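Local coordinates for protein putative enoyl-CoA hydratase (Streptomyces coelicolor A3, PDB 3G64) that probably acts on acyl-CoA thioesters as a member of the enoyl-CoA hydratase/isomerase (crotonase) family, although its own substrate and reaction remain unassigned, at residues I23-L32 / L56-L67; D136-F146 / L195-A205. All coordinates share one frame; numbering follows the deposited sequence.

Contact 1 of 2, residues I23-L32 / L56-L67; sequences ITDGVATVTL and LSRRRAVRALVL
The Arg63 guanidinium meets the carboxylate of Asp25 at its edge, OD1 lying in the guanidinium plane in a long salt bridge of 4.0 Å to NH2, while the two flat groups stand 76° apart; Asp25 O and Gly26 CA approach the same guanidinium obliquely. The pair lies where the two strands of a beta-alpha-beta crossover begin, in which strand 27-32, helix 43-58 and strand 64-69 follow one another and the two strands run parallel as neighbours in the crotonase-fold sheet. Arg63 bends at chi3 (-57°) to bring its head back beside the type I' turn from Thr24 to Val27, and its NE is held by Ala217 O. Replacing Arg63 by alanine would probably cost Asp25 this distant cationic partner and Ala217 O its NE donor, although Arg214 of helix 205-217 also bonds Thr24 O and Asp25 O of the turn. Behind the charges, Gly26 O takes the backbone N of Arg63 in its carbonyl plane at 2.7 Å. Along the strands, Ala28 N bonds to Ala64 O, Val66 N to Ala28 O and Val30 N to Val66 O. On the side of Ala28 and Val30, Val62 CG1 touches Ala28 CB at 3.8 Å and Ile23 CD1 at 3.7 Å, the Ile23 and Val62 side chains crossing at about a right angle. Farther along, Val30 CG2 rests 3.8 Å from Leu65 CD1.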
loop_
_atom_site.group_PDB
_atom_site.type_symbol
_atom_site.label_atom_id
_atom_site.label_comp_id
_atom_site.label_asym_id
_atom_site.label_seq_id
_atom_site.Cartn_x
_atom_site.Cartn_y
_atom_site.Cartn_z
ATOM N N ILE A 23 -20.027 -22.986 -17.411
ATOM C CA ILE A 23 -20.509 -21.625 -17.654
ATOM C C ILE A 23 -22.039 -21.597 -17.690
ATOM O O ILE A 23 -22.663 -22.318 -18.466
ATOM C CB ILE A 23 -19.969 -21.045 -18.978
ATOM C CG1 ILE A 23 -18.439 -21.105 -19.010
ATOM C CG2 ILE A 23 -20.393 -19.591 -19.158
ATOM C CD1 ILE A 23 -17.850 -20.352 -20.193
ATOM N N THR A 24 -22.631 -20.769 -16.835
ATOM C CA THR A 24 -24.073 -20.588 -16.813
ATOM C C THR A 24 -24.426 -19.110 -16.774
ATOM O O THR A 24 -24.106 -18.417 -15.801
ATOM C CB THR A 24 -24.714 -21.250 -15.576
ATOM O OG1 THR A 24 -24.495 -22.659 -15.633
ATOM C CG2 THR A 24 -26.209 -20.969 -15.534
ATOM N N ASP A 25 -25.090 -18.640 -17.826
ATOM C CA ASP A 25 -25.612 -17.270 -17.858
ATOM C C ASP A 25 -24.493 -16.267 -17.574
ATOM O O ASP A 25 -24.642 -15.371 -16.743
ATOM C CB ASP A 25 -26.732 -17.114 -16.826
ATOM C CG ASP A 25 -27.651 -15.918 -17.114
ATOM O OD1 ASP A 25 -27.491 -15.255 -18.167
ATOM O OD2 ASP A 25 -28.543 -15.651 -16.272
ATOM N N GLY A 26 -23.361 -16.452 -18.242
ATOM C CA GLY A 26 -22.256 -15.507 -18.144
ATOM C C GLY A 26 -21.360 -15.633 -16.916
ATOM O O GLY A 26 -20.452 -14.820 -16.740
ATOM N N VAL A 27 -21.615 -16.626 -16.061
ATOM C CA VAL A 27 -20.731 -16.893 -14.936
ATOM C C VAL A 27 -19.964 -18.189 -15.178
ATOM O O VAL A 27 -20.569 -19.238 -15.363
ATOM C CB VAL A 27 -21.498 -17.023 -13.616
ATOM C CG1 VAL A 27 -20.557 -17.425 -12.499
ATOM C CG2 VAL A 27 -22.162 -15.723 -13.271
ATOM N N ALA A 28 -18.632 -18.110 -15.221
ATOM C CA ALA A 28 -17.820 -19.318 -15.296
ATOM C C ALA A 28 -17.478 -19.795 -13.896
ATOM O O ALA A 28 -17.108 -18.997 -13.029
ATOM C CB ALA A 28 -16.551 -19.034 -16.075
ATOM N N THR A 29 -17.596 -21.097 -13.662
ATOM C CA THR A 29 -17.076 -21.687 -12.436
ATOM C C THR A 29 -15.954 -22.647 -12.782
ATOM O O THR A 29 -16.131 -23.565 -13.583
ATOM C CB THR A 29 -18.173 -22.432 -11.640
ATOM O OG1 THR A 29 -19.273 -21.542 -11.422
ATOM C CG2 THR A 29 -17.626 -22.883 -10.295
ATOM N N VAL A 30 -14.779 -22.402 -12.211
ATOM C CA VAL A 30 -13.622 -23.251 -12.449
ATOM C C VAL A 30 -13.359 -23.952 -11.131
ATOM O O VAL A 30 -12.995 -23.322 -10.128
ATOM C CB VAL A 30 -12.376 -22.433 -12.895
ATOM C CG1 VAL A 30 -11.158 -23.353 -13.131
ATOM C CG2 VAL A 30 -12.685 -21.620 -14.173
ATOM N N THR A 31 -13.594 -25.254 -11.099
ATOM C CA THR A 31 -13.300 -25.997 -9.899
ATOM C C THR A 31 -12.029 -26.804 -10.090
ATOM O O THR A 31 -11.942 -27.632 -11.009
ATOM C CB THR A 31 -14.455 -26.928 -9.539
ATOM O OG1 THR A 31 -15.690 -26.184 -9.557
ATOM C CG2 THR A 31 -14.206 -27.531 -8.173
ATOM N N LEU A 32 -11.042 -26.555 -9.230
ATOM C CA LEU A 32 -9.797 -27.321 -9.266
ATOM C C LEU A 32 -10.066 -28.818 -9.129
ATOM O O LEU A 32 -10.947 -29.246 -8.383
ATOM C CB LEU A 32 -8.858 -26.856 -8.173
ATOM C CG LEU A 32 -8.517 -25.375 -8.303
ATOM C CD1 LEU A 32 -7.691 -24.947 -7.119
ATOM C CD2 LEU A 32 -7.762 -25.111 -9.648
ATOM N N LEU A 56 -11.120 -17.357 -22.486
ATOM C CA LEU A 56 -12.230 -16.548 -21.971
ATOM C C LEU A 56 -11.983 -15.046 -22.186
ATOM O O LEU A 56 -12.914 -14.275 -22.375
ATOM C CB LEU A 56 -12.457 -16.806 -20.484
ATOM C CG LEU A 56 -12.790 -18.242 -20.108
ATOM C CD1 LEU A 56 -12.985 -18.438 -18.612
ATOM C CD2 LEU A 56 -14.026 -18.704 -20.890
ATOM N N SER A 57 -10.726 -14.631 -22.118
ATOM C CA SER A 57 -10.401 -13.221 -22.231
ATOM C C SER A 57 -10.600 -12.735 -23.659
ATOM O O SER A 57 -11.213 -11.700 -23.877
ATOM C CB SER A 57 -8.958 -12.944 -21.802
ATOM O OG SER A 57 -8.822 -13.088 -20.392
ATOM N N ARG A 58 -10.102 -13.497 -24.625
ATOM C CA ARG A 58 -10.169 -13.065 -26.010
ATOM C C ARG A 58 -11.597 -13.080 -26.542
ATOM O O ARG A 58 -11.937 -12.295 -27.419
ATOM C CB ARG A 58 -9.211 -13.878 -26.902
ATOM C CG ARG A 58 -9.774 -15.188 -27.415
ATOM C CD ARG A 58 -8.658 -16.020 -28.048
ATOM N NE ARG A 58 -9.156 -17.295 -28.561
ATOM C CZ ARG A 58 -8.509 -18.449 -28.427
ATOM N NH1 ARG A 58 -7.341 -18.494 -27.784
ATOM N NH2 ARG A 58 -9.039 -19.568 -28.909
ATOM N N ARG A 59 -12.439 -13.953 -26.002
ATOM C CA ARG A 59 -13.826 -14.020 -26.450
ATOM C C ARG A 59 -14.763 -13.180 -25.571
ATOM O O ARG A 59 -15.954 -13.132 -25.830
ATOM C CB ARG A 59 -14.330 -15.470 -26.519
ATOM C CG ARG A 59 -13.497 -16.402 -27.393
ATOM C CD ARG A 59 -14.044 -17.825 -27.368
ATOM N NE ARG A 59 -14.678 -18.128 -26.085
ATOM C CZ ARG A 59 -15.063 -19.341 -25.693
ATOM N NH1 ARG A 59 -14.874 -20.391 -26.484
ATOM N NH2 ARG A 59 -15.636 -19.510 -24.504
ATOM N N ARG A 60 -14.212 -12.506 -24.559
ATOM C CA ARG A 60 -15.006 -11.749 -23.588
ATOM C C ARG A 60 -16.276 -12.546 -23.266
ATOM O O ARG A 60 -17.417 -12.067 -23.374
ATOM C CB ARG A 60 -15.299 -10.322 -24.073
ATOM C CG ARG A 60 -15.636 -9.365 -22.928
ATOM C CD ARG A 60 -15.969 -7.959 -23.391
ATOM N NE ARG A 60 -14.769 -7.138 -23.486
ATOM C CZ ARG A 60 -14.281 -6.386 -22.498
ATOM N NH1 ARG A 60 -14.887 -6.345 -21.320
ATOM N NH2 ARG A 60 -13.180 -5.667 -22.689
ATOM N N ALA A 61 -16.028 -13.782 -22.849
ATOM C CA ALA A 61 -17.021 -14.832 -22.844
ATOM C C ALA A 61 -17.995 -14.708 -21.664
ATOM O O ALA A 61 -19.207 -14.838 -21.820
ATOM C CB ALA A 61 -16.294 -16.191 -22.824
ATOM N N VAL A 62 -17.434 -14.415 -20.498
ATOM C CA VAL A 62 -18.163 -14.425 -19.261
ATOM C C VAL A 62 -18.086 -13.047 -18.623
ATOM O O VAL A 62 -17.291 -12.201 -19.044
ATOM C CB VAL A 62 -17.604 -15.516 -18.323
ATOM C CG1 VAL A 62 -17.508 -16.849 -19.076
ATOM C CG2 VAL A 62 -16.239 -15.125 -17.779
ATOM N N ARG A 63 -18.927 -12.829 -17.620
ATOM C CA ARG A 63 -18.987 -11.564 -16.915
ATOM C C ARG A 63 -18.508 -11.721 -15.487
ATOM O O ARG A 63 -18.420 -10.743 -14.764
ATOM C CB ARG A 63 -20.424 -10.987 -16.949
ATOM C CG ARG A 63 -20.961 -10.757 -18.365
ATOM C CD ARG A 63 -22.318 -10.009 -18.434
ATOM N NE ARG A 63 -23.425 -10.637 -17.703
ATOM C CZ ARG A 63 -24.146 -11.680 -18.126
ATOM N NH1 ARG A 63 -23.889 -12.266 -19.287
ATOM N NH2 ARG A 63 -25.131 -12.150 -17.367
ATOM N N ALA A 64 -18.193 -12.951 -15.084
ATOM C CA ALA A 64 -17.624 -13.218 -13.759
ATOM C C ALA A 64 -17.083 -14.630 -13.733
ATOM O O ALA A 64 -17.585 -15.525 -14.428
ATOM C CB ALA A 64 -18.671 -13.058 -12.648
ATOM N N LEU A 65 -16.071 -14.848 -12.907
ATOM C CA LEU A 65 -15.518 -16.183 -12.768
ATOM C C LEU A 65 -15.275 -16.507 -11.299
ATOM O O LEU A 65 -14.690 -15.707 -10.539
ATOM C CB LEU A 65 -14.232 -16.319 -13.615
ATOM C CG LEU A 65 -13.540 -17.696 -13.595
ATOM C CD1 LEU A 65 -12.742 -17.914 -14.878
ATOM C CD2 LEU A 65 -12.646 -17.845 -12.383
ATOM N N VAL A 66 -15.750 -17.677 -10.902
ATOM C CA VAL A 66 -15.511 -18.219 -9.569
ATOM C C VAL A 66 -14.449 -19.296 -9.664
ATOM O O VAL A 66 -14.523 -20.201 -10.514
ATOM C CB VAL A 66 -16.785 -18.833 -8.965
ATOM C CG1 VAL A 66 -16.484 -19.474 -7.601
ATOM C CG2 VAL A 66 -17.894 -17.778 -8.845
ATOM N N LEU A 67 -13.443 -19.187 -8.806
ATOM C CA LEU A 67 -12.411 -20.205 -8.702
ATOM C C LEU A 67 -12.663 -20.976 -7.393
ATOM O O LEU A 67 -12.688 -20.401 -6.317
ATOM C CB LEU A 67 -11.024 -19.535 -8.710
ATOM C CG LEU A 67 -9.737 -20.384 -8.601
ATOM C CD1 LEU A 67 -9.704 -21.478 -9.654
ATOM C CD2 LEU A 67 -8.447 -19.503 -8.715
#

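Contact 2 of 2, residues D136-F146 / L195-A205; sequences DFRVADPSTRF and LISELTEEGRA. With GOL (glycerol), chain F.
Phe146 and Ala140 form the apolar centre with Leu195 and Ile196: Leu195 CD1 sits over one face of the phenyl ring in a CH-pi contact, 4.2 Å from the centroid, while Ile196 CD1 meets the ring in plane at its edge and reaches Ala140 CB at 3.6 Å. On the other sheet face, Val139 CG1 packs against Thr200 CG2 (3.6 Å), the side chains crossing at about a right angle. Outward, Ser197 OG accepts the Arg138 backbone N at 2.9 Å, and Arg138 O takes both Ser197 N and Glu198 N. The Arg138 chain, bent at chi3 (-64°), turns NE onto Leu195 O; NH2 goes on to Ala132 O and Ala135 O. At the polar edge, Asp141 OD1 gathers Gly203 N (3.1 Å), O1 of a glycerol probably from the crystallisation liquor, and a water that also donates to Glu202 OE2, probably easing the repulsion between the two carboxylates. Asp141 OD2 accepts Ser143 N at 2.7 Å, which makes an Asx turn, and also takes the Ser143 hydroxyl on its syn lone pair. Short strand 198-199 thus adds in parallel to strand 137-140, as the outermost strand of the crotonase-fold sheet within this chain.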
loop_
_atom_site.group_PDB
_atom_site.type_symbol
_atom_site.label_atom_id
_atom_site.label_comp_id
_atom_site.label_asym_id
_atom_site.label_seq_id
_atom_site.Cartn_x
_atom_site.Cartn_y
_atom_site.Cartn_z
ATOM N N ASP A 136 -9.953 -10.918 -7.585
ATOM C CA ASP A 136 -10.489 -9.630 -7.203
ATOM C C ASP A 136 -11.197 -9.713 -5.856
ATOM O O ASP A 136 -11.138 -8.752 -5.051
ATOM C CB ASP A 136 -11.420 -9.135 -8.309
ATOM C CG ASP A 136 -10.688 -9.076 -9.656
ATOM O OD1 ASP A 136 -9.826 -8.181 -9.802
ATOM O OD2 ASP A 136 -10.916 -9.953 -10.523
ATOM N N PHE A 137 -11.847 -10.860 -5.604
ATOM C CA PHE A 137 -12.594 -11.074 -4.359
ATOM C C PHE A 137 -12.190 -12.401 -3.727
ATOM O O PHE A 137 -12.026 -13.403 -4.434
ATOM C CB PHE A 137 -14.123 -11.067 -4.580
ATOM C CG PHE A 137 -14.676 -9.773 -5.124
ATOM C CD1 PHE A 137 -15.225 -8.820 -4.272
ATOM C CD2 PHE A 137 -14.663 -9.521 -6.484
ATOM C CE1 PHE A 137 -15.742 -7.631 -4.773
ATOM C CE2 PHE A 137 -15.171 -8.317 -7.008
ATOM C CZ PHE A 137 -15.710 -7.376 -6.148
ATOM N N ARG A 138 -12.030 -12.393 -2.398
ATOM C CA ARG A 138 -11.850 -13.615 -1.611
ATOM C C ARG A 138 -13.050 -13.784 -0.652
ATOM O O ARG A 138 -13.214 -13.040 0.328
ATOM C CB ARG A 138 -10.528 -13.600 -0.837
ATOM C CG ARG A 138 -9.257 -13.838 -1.733
ATOM C CD ARG A 138 -7.986 -13.199 -1.136
ATOM N NE ARG A 138 -8.155 -11.753 -1.102
ATOM C CZ ARG A 138 -8.099 -10.963 -2.179
ATOM N NH1 ARG A 138 -8.326 -9.664 -2.052
ATOM N NH2 ARG A 138 -7.815 -11.460 -3.384
ATOM N N VAL A 139 -13.893 -14.753 -0.967
ATOM C CA VAL A 139 -15.073 -15.084 -0.150
ATOM C C VAL A 139 -14.729 -16.338 0.648
ATOM O O VAL A 139 -14.551 -17.411 0.087
ATOM C CB VAL A 139 -16.289 -15.287 -1.067
ATOM C CG1 VAL A 139 -17.498 -15.780 -0.296
ATOM C CG2 VAL A 139 -16.596 -13.962 -1.828
ATOM N N ALA A 140 -14.609 -16.189 1.963
ATOM C CA ALA A 140 -13.939 -17.176 2.788
ATOM C C ALA A 140 -14.809 -17.595 3.949
ATOM O O ALA A 140 -15.434 -16.733 4.588
ATOM C CB ALA A 140 -12.644 -16.574 3.341
ATOM N N ASP A 141 -14.818 -18.892 4.252
ATOM C CA ASP A 141 -15.478 -19.368 5.475
ATOM C C ASP A 141 -14.457 -19.405 6.607
ATOM O O ASP A 141 -13.264 -19.183 6.363
ATOM C CB ASP A 141 -16.311 -20.662 5.259
ATOM C CG ASP A 141 -15.543 -21.956 5.533
ATOM O OD1 ASP A 141 -16.142 -23.042 5.295
ATOM O OD2 ASP A 141 -14.372 -21.915 5.970
ATOM N N PRO A 142 -14.924 -19.595 7.850
ATOM C CA PRO A 142 -14.059 -19.468 9.030
ATOM C C PRO A 142 -12.972 -20.507 9.116
ATOM O O PRO A 142 -12.070 -20.320 9.942
ATOM C CB PRO A 142 -15.038 -19.675 10.212
ATOM C CG PRO A 142 -16.357 -19.222 9.688
ATOM C CD PRO A 142 -16.358 -19.624 8.212
ATOM N N SER A 143 -13.068 -21.601 8.352
ATOM C CA SER A 143 -12.019 -22.630 8.360
ATOM C C SER A 143 -10.800 -22.246 7.456
ATOM O O SER A 143 -9.793 -22.981 7.354
ATOM C CB SER A 143 -12.611 -23.967 7.901
ATOM O OG SER A 143 -12.855 -23.953 6.488
ATOM N N THR A 144 -10.903 -21.113 6.783
ATOM C CA THR A 144 -9.886 -20.741 5.782
ATOM C C THR A 144 -8.529 -20.475 6.423
ATOM O O THR A 144 -8.436 -19.716 7.395
ATOM C CB THR A 144 -10.314 -19.488 5.000
ATOM O OG1 THR A 144 -11.508 -19.777 4.261
ATOM C CG2 THR A 144 -9.193 -19.042 4.034
ATOM N N ARG A 145 -7.497 -21.137 5.902
ATOM C CA ARG A 145 -6.127 -20.982 6.380
ATOM C C ARG A 145 -5.139 -20.706 5.221
ATOM O O ARG A 145 -4.814 -21.622 4.453
ATOM C CB ARG A 145 -5.646 -22.257 7.068
ATOM C CG ARG A 145 -6.587 -22.783 8.150
ATOM C CD ARG A 145 -6.142 -24.148 8.685
ATOM N NE ARG A 145 -6.201 -23.982 10.114
ATOM C CZ ARG A 145 -5.189 -24.116 10.963
ATOM N NH1 ARG A 145 -3.995 -24.563 10.576
ATOM N NH2 ARG A 145 -5.416 -23.839 12.239
ATOM N N PHE A 146 -4.651 -19.469 5.128
ATOM C CA PHE A 146 -3.611 -19.096 4.163
ATOM C C PHE A 146 -2.229 -19.445 4.681
ATOM O O PHE A 146 -1.926 -19.265 5.876
ATOM C CB PHE A 146 -3.587 -17.582 3.927
ATOM C CG PHE A 146 -4.814 -17.019 3.305
ATOM C CD1 PHE A 146 -4.888 -16.829 1.928
ATOM C CD2 PHE A 146 -5.880 -16.587 4.113
ATOM C CE1 PHE A 146 -6.033 -16.228 1.337
ATOM C CE2 PHE A 146 -7.030 -15.996 3.536
ATOM C CZ PHE A 146 -7.106 -15.834 2.147
ATOM N N LEU A 195 -7.121 -9.469 3.886
ATOM C CA LEU A 195 -7.136 -10.570 2.911
ATOM C C LEU A 195 -8.516 -11.122 2.578
ATOM O O LEU A 195 -8.635 -11.898 1.627
ATOM C CB LEU A 195 -6.298 -11.741 3.397
ATOM C CG LEU A 195 -4.792 -11.633 3.315
ATOM C CD1 LEU A 195 -4.143 -12.838 4.041
ATOM C CD2 LEU A 195 -4.406 -11.574 1.849
ATOM N N ILE A 196 -9.546 -10.743 3.345
ATOM C CA ILE A 196 -10.900 -11.271 3.119
ATOM C C ILE A 196 -11.862 -10.217 2.615
ATOM O O ILE A 196 -11.985 -9.150 3.231
ATOM C CB ILE A 196 -11.505 -11.825 4.429
ATOM C CG1 ILE A 196 -10.569 -12.863 5.041
ATOM C CG2 ILE A 196 -12.932 -12.391 4.204
ATOM C CD1 ILE A 196 -10.278 -13.982 4.114
ATOM N N SER A 197 -12.574 -10.514 1.525
ATOM C CA SER A 197 -13.572 -9.577 0.988
ATOM C C SER A 197 -14.949 -9.795 1.623
ATOM O O SER A 197 -15.711 -8.852 1.815
ATOM C CB SER A 197 -13.690 -9.746 -0.530
ATOM O OG SER A 197 -12.396 -9.853 -1.116
ATOM N N GLU A 198 -15.259 -11.050 1.926
ATOM C CA GLU A 198 -16.495 -11.415 2.621
ATOM C C GLU A 198 -16.266 -12.648 3.474
ATOM O O GLU A 198 -15.809 -13.671 2.978
ATOM C CB GLU A 198 -17.623 -11.706 1.642
ATOM C CG GLU A 198 -18.894 -12.147 2.368
ATOM C CD GLU A 198 -20.044 -12.441 1.437
ATOM O OE1 GLU A 198 -19.929 -12.159 0.223
ATOM O OE2 GLU A 198 -21.070 -12.958 1.936
ATOM N N LEU A 199 -16.539 -12.537 4.765
ATOM C CA LEU A 199 -16.425 -13.684 5.649
ATOM C C LEU A 199 -17.798 -14.333 5.717
ATOM O O LEU A 199 -18.775 -13.668 5.995
ATOM C CB LEU A 199 -15.986 -13.257 7.049
ATOM C CG LEU A 199 -15.837 -14.447 7.998
ATOM C CD1 LEU A 199 -14.698 -15.345 7.537
ATOM C CD2 LEU A 199 -15.611 -13.958 9.410
ATOM N N THR A 200 -17.875 -15.621 5.430
ATOM C CA THR A 200 -19.150 -16.315 5.456
ATOM C C THR A 200 -19.259 -17.210 6.674
ATOM O O THR A 200 -18.321 -17.362 7.464
ATOM C CB THR A 200 -19.330 -17.205 4.228
ATOM O OG1 THR A 200 -18.523 -18.378 4.379
ATOM C CG2 THR A 200 -18.916 -16.463 2.962
ATOM N N GLU A 201 -20.432 -17.815 6.800
ATOM C CA GLU A 201 -20.687 -18.905 7.719
ATOM C C GLU A 201 -20.001 -20.187 7.246
ATOM O O GLU A 201 -19.793 -20.394 6.050
ATOM C CB GLU A 201 -22.193 -19.135 7.703
ATOM C CG GLU A 201 -22.835 -19.396 9.008
ATOM C CD GLU A 201 -24.279 -19.865 8.809
ATOM O OE1 GLU A 201 -25.087 -19.088 8.244
ATOM O OE2 GLU A 201 -24.593 -21.014 9.194
ATOM N N GLU A 202 -19.673 -21.060 8.191
ATOM C CA GLU A 202 -19.073 -22.371 7.911
ATOM C C GLU A 202 -19.822 -23.136 6.811
ATOM O O GLU A 202 -21.044 -23.254 6.850
ATOM C CB GLU A 202 -19.052 -23.194 9.207
ATOM C CG GLU A 202 -18.311 -24.518 9.103
ATOM C CD GLU A 202 -16.821 -24.347 8.792
ATOM O OE1 GLU A 202 -16.149 -23.506 9.439
ATOM O OE2 GLU A 202 -16.321 -25.071 7.903
ATOM N N GLY A 203 -19.088 -23.642 5.825
ATOM C CA GLY A 203 -19.683 -24.353 4.696
ATOM C C GLY A 203 -20.420 -23.549 3.628
ATOM O O GLY A 203 -20.921 -24.120 2.673
ATOM N N ARG A 204 -20.478 -22.229 3.764
ATOM C CA ARG A 204 -21.246 -21.397 2.821
ATOM C C ARG A 204 -20.393 -20.610 1.792
ATOM O O ARG A 204 -20.919 -19.782 1.053
ATOM C CB ARG A 204 -22.115 -20.419 3.620
ATOM C CG ARG A 204 -22.883 -21.103 4.752
ATOM C CD ARG A 204 -24.127 -21.764 4.220
ATOM N NE ARG A 204 -25.126 -20.736 3.939
ATOM C CZ ARG A 204 -26.165 -20.457 4.724
ATOM N NH1 ARG A 204 -26.378 -21.151 5.843
ATOM N NH2 ARG A 204 -27.004 -19.485 4.378
ATOM N N ALA A 205 -19.086 -20.878 1.729
ATOM C CA ALA A 205 -18.226 -20.066 0.856
ATOM C C ALA A 205 -18.631 -20.219 -0.620
ATOM O O ALA A 205 -18.744 -19.232 -1.340
ATOM C CB ALA A 205 -16.758 -20.422 1.067
HETATM C C1 GOL F . -16.883 -24.029 2.019
HETATM O O1 GOL F . -17.535 -23.084 2.823
HETATM C C2 GOL F . -17.909 -24.954 1.383
HETATM O O2 GOL F . -18.520 -24.304 0.292
HETATM C C3 GOL F . -17.277 -26.294 1.004
HETATM O O3 GOL F . -17.056 -27.021 2.201
HETATM O O HOH W 1 -11.911 -7.571 -2.547
HETATM O O HOH W 2 -15.623 -25.639 5.539
#

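How the contacts relate
Both contacts are parallel strand pairings in one sheet, with strand 116-120 lying between strand 64-69 of contact 1 and strand 137-140 of contact 2; about 20 Å separates their centres and they do not touch. Contact 1 is the more buried, a local crossover dominated by aliphatic side chains, with its one cross-segment salt bridge at the turn end. Contact 2 joins segments farther apart in sequence at the sheet margin, is only partly buried, and carries more polar chemistry, including waters and glycerol. Helix 205-217 packs against side chains of both, and a second subunit reaches contact 2 alone. The principle is that one pairing scheme serves core and margin with different side chains.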